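Local coordinates for protein transcriptional repressor of the blcABC operon (PDB 3MQ0) that probably binds DNA through a helix-turn-helix domain to repress transcription of the blcABC operon in Agrobacterium tumefaciens, with regulation exerted through its oligomerization, at residues Y119-T124 with I236-I241; L219-A224 with E255-T260. One frame throughout, in Å; residues are numbered along the deposited sequence.

Contact 1. Residues Y119-T124 with I236-I241; sequences YTVTLT and IAISLI
Ile236 lays its CG1 branch against Val121, CG1 to CG1 at 3.7 Å, the two side chains running at an angle to each other. With CG1 opposite the backbone N (chi1 -178°), the Ile236 chain extends over the valine, and its CD1 also reaches Val121 CG1. Phe106 of helix 102-110 packs on both residues from this side. Ala237 forms a hydrogen-bonded antiparallel pair with Thr122: its N donates to Thr122 O (3.0 Å), and its O accepts from Thr122 N at 2.9 Å. Ile238 returns to the Val121 side, where its CG2 packs on Val121 CG2 (4.1 Å) and its CB on Tyr119 CB. Ser239 N donates to Thr120 O at 2.9 Å. On the face of Thr120, Thr122 and Ser239 a water donates to Thr120 O and also bonds to Thr122 OG1 and Ser239 OG, tying the hydroxyls of neighbouring strands together; Thr120 OG1 turns instead to Ser139. Leu240 runs alongside Tyr119, its CB 4.0 Å from Tyr119 CD1, while Ser239 O lies at the ring edge and has no hydrogen-bonding partner in the model. Side chains alternate along each strand, Val121, Ile236 and Ile238 on one face and Thr120, Thr122, Ala237 and Ser239 on the other, in an antiparallel pairing at the centre of the six-stranded sheet of the GAF-like IclR C-terminal domain.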
loop_
_atom_site.group_PDB
_atom_site.type_symbol
_atom_site.label_atom_id
_atom_site.label_comp_id
_atom_site.label_asym_id
_atom_site.label_seq_id
_atom_site.Cartn_x
_atom_site.Cartn_y
_atom_site.Cartn_z
ATOM N N TYR B 119 10.266 30.346 -15.387
ATOM C CA TYR B 119 11.329 29.884 -14.488
ATOM C C TYR B 119 11.914 28.531 -14.834
ATOM O O TYR B 119 11.231 27.647 -15.365
ATOM C CB TYR B 119 10.833 29.846 -13.038
ATOM C CG TYR B 119 10.033 31.067 -12.682
ATOM C CD1 TYR B 119 10.650 32.287 -12.501
ATOM C CD2 TYR B 119 8.654 31.002 -12.551
ATOM C CE1 TYR B 119 9.920 33.411 -12.189
ATOM C CE2 TYR B 119 7.916 32.123 -12.248
ATOM C CZ TYR B 119 8.555 33.321 -12.063
ATOM O OH TYR B 119 7.825 34.450 -11.765
ATOM N N THR B 120 13.181 28.363 -14.477
ATOM C CA THR B 120 13.809 27.054 -14.529
ATOM C C THR B 120 13.303 26.255 -13.336
ATOM O O THR B 120 13.312 26.743 -12.215
ATOM C CB THR B 120 15.330 27.176 -14.460
ATOM O OG1 THR B 120 15.800 27.831 -15.648
ATOM C CG2 THR B 120 15.974 25.801 -14.334
ATOM N N VAL B 121 12.858 25.024 -13.575
ATOM C CA VAL B 121 12.286 24.214 -12.502
ATOM C C VAL B 121 13.076 22.931 -12.366
ATOM O O VAL B 121 13.354 22.268 -13.372
ATOM C CB VAL B 121 10.831 23.825 -12.820
ATOM C CG1 VAL B 121 10.168 23.190 -11.590
ATOM C CG2 VAL B 121 10.055 25.036 -13.294
ATOM N N THR B 122 13.448 22.582 -11.137
ATOM C CA THR B 122 14.234 21.374 -10.903
ATOM C C THR B 122 13.484 20.428 -9.990
ATOM O O THR B 122 12.617 20.842 -9.226
ATOM C CB THR B 122 15.592 21.702 -10.248
ATOM O OG1 THR B 122 15.359 22.483 -9.069
ATOM C CG2 THR B 122 16.447 22.512 -11.191
ATOM N N LEU B 123 13.826 19.151 -10.089
ATOM C CA LEU B 123 13.250 18.105 -9.254
ATOM C C LEU B 123 14.427 17.324 -8.701
ATOM O O LEU B 123 15.292 16.885 -9.464
ATOM C CB LEU B 123 12.405 17.168 -10.107
ATOM C CG LEU B 123 11.758 15.954 -9.423
ATOM C CD1 LEU B 123 10.662 16.441 -8.498
ATOM C CD2 LEU B 123 11.207 14.965 -10.478
ATOM N N THR B 124 14.456 17.141 -7.384
ATOM C CA THR B 124 15.587 16.489 -6.743
ATOM C C THR B 124 15.152 15.452 -5.734
ATOM O O THR B 124 14.009 15.455 -5.276
ATOM C CB THR B 124 16.445 17.494 -5.972
ATOM O OG1 THR B 124 15.701 17.966 -4.841
ATOM C CG2 THR B 124 16.850 18.659 -6.860
ATOM N N ILE B 236 10.880 20.099 -5.268
ATOM C CA ILE B 236 10.778 20.856 -6.500
ATOM C C ILE B 236 11.199 22.294 -6.209
ATOM O O ILE B 236 10.900 22.822 -5.125
ATOM C CB ILE B 236 9.357 20.795 -7.092
ATOM C CG1 ILE B 236 9.285 21.555 -8.405
ATOM C CG2 ILE B 236 8.303 21.367 -6.132
ATOM C CD1 ILE B 236 7.901 21.442 -9.079
ATOM N N ALA B 237 11.904 22.923 -7.145
ATOM C CA ALA B 237 12.293 24.324 -6.935
ATOM C C ALA B 237 12.188 25.114 -8.221
ATOM O O ALA B 237 12.329 24.571 -9.306
ATOM C CB ALA B 237 13.734 24.410 -6.390
ATOM N N ILE B 238 11.966 26.409 -8.092
ATOM C CA ILE B 238 12.135 27.277 -9.239
ATOM C C ILE B 238 13.349 28.145 -8.964
ATOM O O ILE B 238 13.653 28.455 -7.810
ATOM C CB ILE B 238 10.892 28.133 -9.511
ATOM C CG1 ILE B 238 10.569 29.007 -8.303
ATOM C CG2 ILE B 238 9.692 27.238 -9.862
ATOM C CD1 ILE B 238 9.250 29.771 -8.451
ATOM N N SER B 239 14.039 28.540 -10.013
ATOM C CA SER B 239 15.196 29.402 -9.967
ATOM C C SER B 239 14.988 30.663 -10.802
ATOM O O SER B 239 14.471 30.588 -11.841
ATOM C CB SER B 239 16.399 28.675 -10.541
ATOM O OG SER B 239 16.718 27.596 -9.738
ATOM N N LEU B 240 15.439 31.789 -10.287
ATOM C CA LEU B 240 15.333 33.038 -11.032
ATOM C C LEU B 240 16.446 33.977 -10.614
ATOM O O LEU B 240 17.186 33.697 -9.666
ATOM C CB LEU B 240 13.972 33.700 -10.793
ATOM C CG LEU B 240 13.574 33.914 -9.332
ATOM C CD1 LEU B 240 12.701 35.141 -9.195
ATOM C CD2 LEU B 240 12.840 32.677 -8.800
ATOM N N ILE B 241 16.570 35.091 -11.330
ATOM C CA ILE B 241 17.537 36.117 -10.971
ATOM C C ILE B 241 17.038 36.892 -9.748
ATOM O O ILE B 241 15.953 37.473 -9.771
ATOM C CB ILE B 241 17.767 37.083 -12.140
ATOM C CG1 ILE B 241 18.345 36.325 -13.334
ATOM C CG2 ILE B 241 18.681 38.228 -11.713
ATOM C CD1 ILE B 241 19.674 35.656 -13.040
HETATM O O HOH W 1 15.250 25.233 -10.107
#

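Contact 2. Residues L219-A224 with E255-T260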
loop_
_atom_site.group_PDB
_atom_site.type_symbol
_atom_site.label_atom_id
_atom_site.label_comp_id
_atom_site.label_asym_id
_atom_site.label_seq_id
_atom_site.Cartn_x
_atom_site.Cartn_y
_atom_site.Cartn_z
ATOM N N LEU B 219 18.435 33.061 -7.123
ATOM C CA LEU B 219 17.489 32.812 -6.043
ATOM C C LEU B 219 16.632 31.601 -6.393
ATOM O O LEU B 219 16.130 31.517 -7.510
ATOM C CB LEU B 219 16.612 34.052 -5.872
ATOM C CG LEU B 219 15.268 33.834 -5.195
ATOM C CD1 LEU B 219 15.508 33.804 -3.721
ATOM C CD2 LEU B 219 14.314 34.963 -5.575
ATOM N N CYS B 220 16.493 30.648 -5.467
ATOM C CA CYS B 220 15.611 29.509 -5.674
ATOM C C CYS B 220 14.541 29.431 -4.587
ATOM O O CYS B 220 14.764 29.827 -3.438
ATOM C CB CYS B 220 16.384 28.186 -5.702
ATOM S SG CYS B 220 17.836 28.232 -6.784
ATOM N N ILE B 221 13.384 28.905 -4.965
ATOM C CA ILE B 221 12.274 28.713 -4.045
ATOM C C ILE B 221 11.881 27.246 -4.123
ATOM O O ILE B 221 11.684 26.728 -5.230
ATOM C CB ILE B 221 11.082 29.576 -4.488
ATOM C CG1 ILE B 221 11.541 31.034 -4.591
ATOM C CG2 ILE B 221 9.931 29.423 -3.516
ATOM C CD1 ILE B 221 10.548 31.945 -5.284
ATOM N N GLY B 222 11.769 26.572 -2.971
ATOM C CA GLY B 222 11.549 25.126 -2.973
ATOM C C GLY B 222 10.299 24.668 -2.254
ATOM O O GLY B 222 9.811 25.358 -1.366
ATOM N N ALA B 223 9.779 23.504 -2.642
ATOM C CA ALA B 223 8.657 22.888 -1.941
ATOM C C ALA B 223 8.795 21.367 -1.943
ATOM O O ALA B 223 9.511 20.796 -2.766
ATOM C CB ALA B 223 7.334 23.286 -2.588
ATOM N N ALA B 224 8.086 20.709 -1.035
ATOM C CA ALA B 224 8.222 19.272 -0.871
ATOM C C ALA B 224 7.179 18.496 -1.673
ATOM O O ALA B 224 6.016 18.876 -1.736
ATOM C CB ALA B 224 8.102 18.898 0.603
ATOM N N GLU B 255 4.186 30.396 -2.050
ATOM C CA GLU B 255 2.871 29.820 -1.788
ATOM C C GLU B 255 2.314 29.118 -3.034
ATOM O O GLU B 255 1.720 28.038 -2.923
ATOM C CB GLU B 255 1.895 30.867 -1.245
ATOM C CG GLU B 255 0.459 30.380 -1.067
ATOM C CD GLU B 255 0.249 29.428 0.128
ATOM O OE1 GLU B 255 1.215 29.144 0.873
ATOM O OE2 GLU B 255 -0.909 28.976 0.322
ATOM N N GLU B 256 2.517 29.711 -4.214
ATOM C CA GLU B 256 2.115 29.049 -5.452
ATOM C C GLU B 256 2.866 27.722 -5.608
ATOM O O GLU B 256 2.274 26.704 -5.969
ATOM C CB GLU B 256 2.369 29.930 -6.687
ATOM C CG GLU B 256 1.557 31.232 -6.713
ATOM C CD GLU B 256 0.056 31.009 -6.682
ATOM O OE1 GLU B 256 -0.480 30.302 -7.570
ATOM O OE2 GLU B 256 -0.589 31.550 -5.759
ATOM N N LEU B 257 4.171 27.727 -5.356
ATOM C CA LEU B 257 4.927 26.480 -5.446
ATOM C C LEU B 257 4.482 25.427 -4.419
ATOM O O LEU B 257 4.445 24.240 -4.732
ATOM C CB LEU B 257 6.421 26.727 -5.318
ATOM C CG LEU B 257 7.295 25.551 -5.785
ATOM C CD1 LEU B 257 7.063 25.204 -7.240
ATOM C CD2 LEU B 257 8.752 25.879 -5.544
ATOM N N ARG B 258 4.147 25.864 -3.207
ATOM C CA ARG B 258 3.683 24.947 -2.166
ATOM C C ARG B 258 2.457 24.167 -2.634
ATOM O O ARG B 258 2.388 22.935 -2.474
ATOM C CB ARG B 258 3.377 25.695 -0.846
ATOM C CG ARG B 258 2.966 24.764 0.296
ATOM C CD ARG B 258 2.452 25.537 1.521
ATOM N NE ARG B 258 1.142 26.163 1.297
ATOM C CZ ARG B 258 -0.025 25.536 1.428
ATOM N NH1 ARG B 258 -0.061 24.257 1.781
ATOM N NH2 ARG B 258 -1.164 26.194 1.204
ATOM N N THR B 259 1.492 24.871 -3.225
ATOM C CA THR B 259 0.265 24.218 -3.663
ATOM C C THR B 259 0.462 23.391 -4.944
ATOM O O THR B 259 -0.195 22.366 -5.143
ATOM C CB THR B 259 -0.886 25.220 -3.832
ATOM O OG1 THR B 259 -0.476 26.280 -4.696
ATOM C CG2 THR B 259 -1.265 25.815 -2.468
ATOM N N THR B 260 1.349 23.855 -5.811
ATOM C CA THR B 260 1.748 23.096 -6.997
ATOM C C THR B 260 2.352 21.768 -6.563
ATOM O O THR B 260 2.028 20.711 -7.114
ATOM C CB THR B 260 2.799 23.886 -7.837
ATOM O OG1 THR B 260 2.169 25.034 -8.419
ATOM C CG2 THR B 260 3.399 23.007 -8.946
#
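Leu257 reaches from its helix over the backbone of strand 218-226, bringing CD2 to 3.1 Å from Ile221 O, a tight approach for a methyl group. The same CD2 lies 4.3 Å from Ile221 CG2, while Leu257 CG rests 3.9 Å from Ala223 CB. The leucine therefore meets two alternate strand residues, Ile221 and Ala223, whose CB atoms both point toward the helix. Its first torsion (chi1 -164°) sets CG roughly opposite the helix backbone N and carries the branched end across to the strand. Between those two residues lies Gly222, whose carbonyl carbon is also near the leucine methyl. The small Ala223 lets the helix backbone come close: its CB sits 3.7 Å from Leu257 O and 4.0 Å from Arg258 CA. No hydrogen bond joins the two segments; van der Waals packing of side chains against both side chains and backbone carries the contact.

Several polar side chains of the helix segment bond within it. Arg258 grips Glu255 side-on in a salt bridge: NE bonds OE1 at 3.0 Å and NH2 bonds OE2 at 2.9 Å, both acceptors close to the guanidinium plane, although the carboxylate is itself turned out of that plane. Thr260 OG1 donates back to Glu256 O, which also accepts the Thr260 backbone N. Elsewhere on helix 247-267, Leu253 and Ala261 continue the apolar layer against Ile221 and Ala223. Segments 219-224 and 255-260 run in broadly the same direction, 29° apart, an alpha-on-beta layer that belongs to the GAF-like fold of the IclR C-terminal domain.

Strand 232-241 connects the two contacts, pairing with strand 120-127 in contact 1 and with strand 218-226, the strand of contact 2, on its other side. The centres lie about 9 Å apart. Probable backbone hydrogen bonds stitch them together: Ile236 O to Ala223 N at 2.8 Å, and Leu240 N to Leu219 O at 2.9 Å. Side chains join in, with Ile238 on Ile221 and Ile236 near Ala223, so the apolar face of contact 1 runs on into the layer beneath helix 247-267. On the other face Ser239 OG packs 3.2 Å from Cys220 SG. One sheet thereby carries helices 102-110 and 247-267 over the side that bears Val121, Ile221, Ile236 and Ile238, illustrating how distant chain segments build a single domain core.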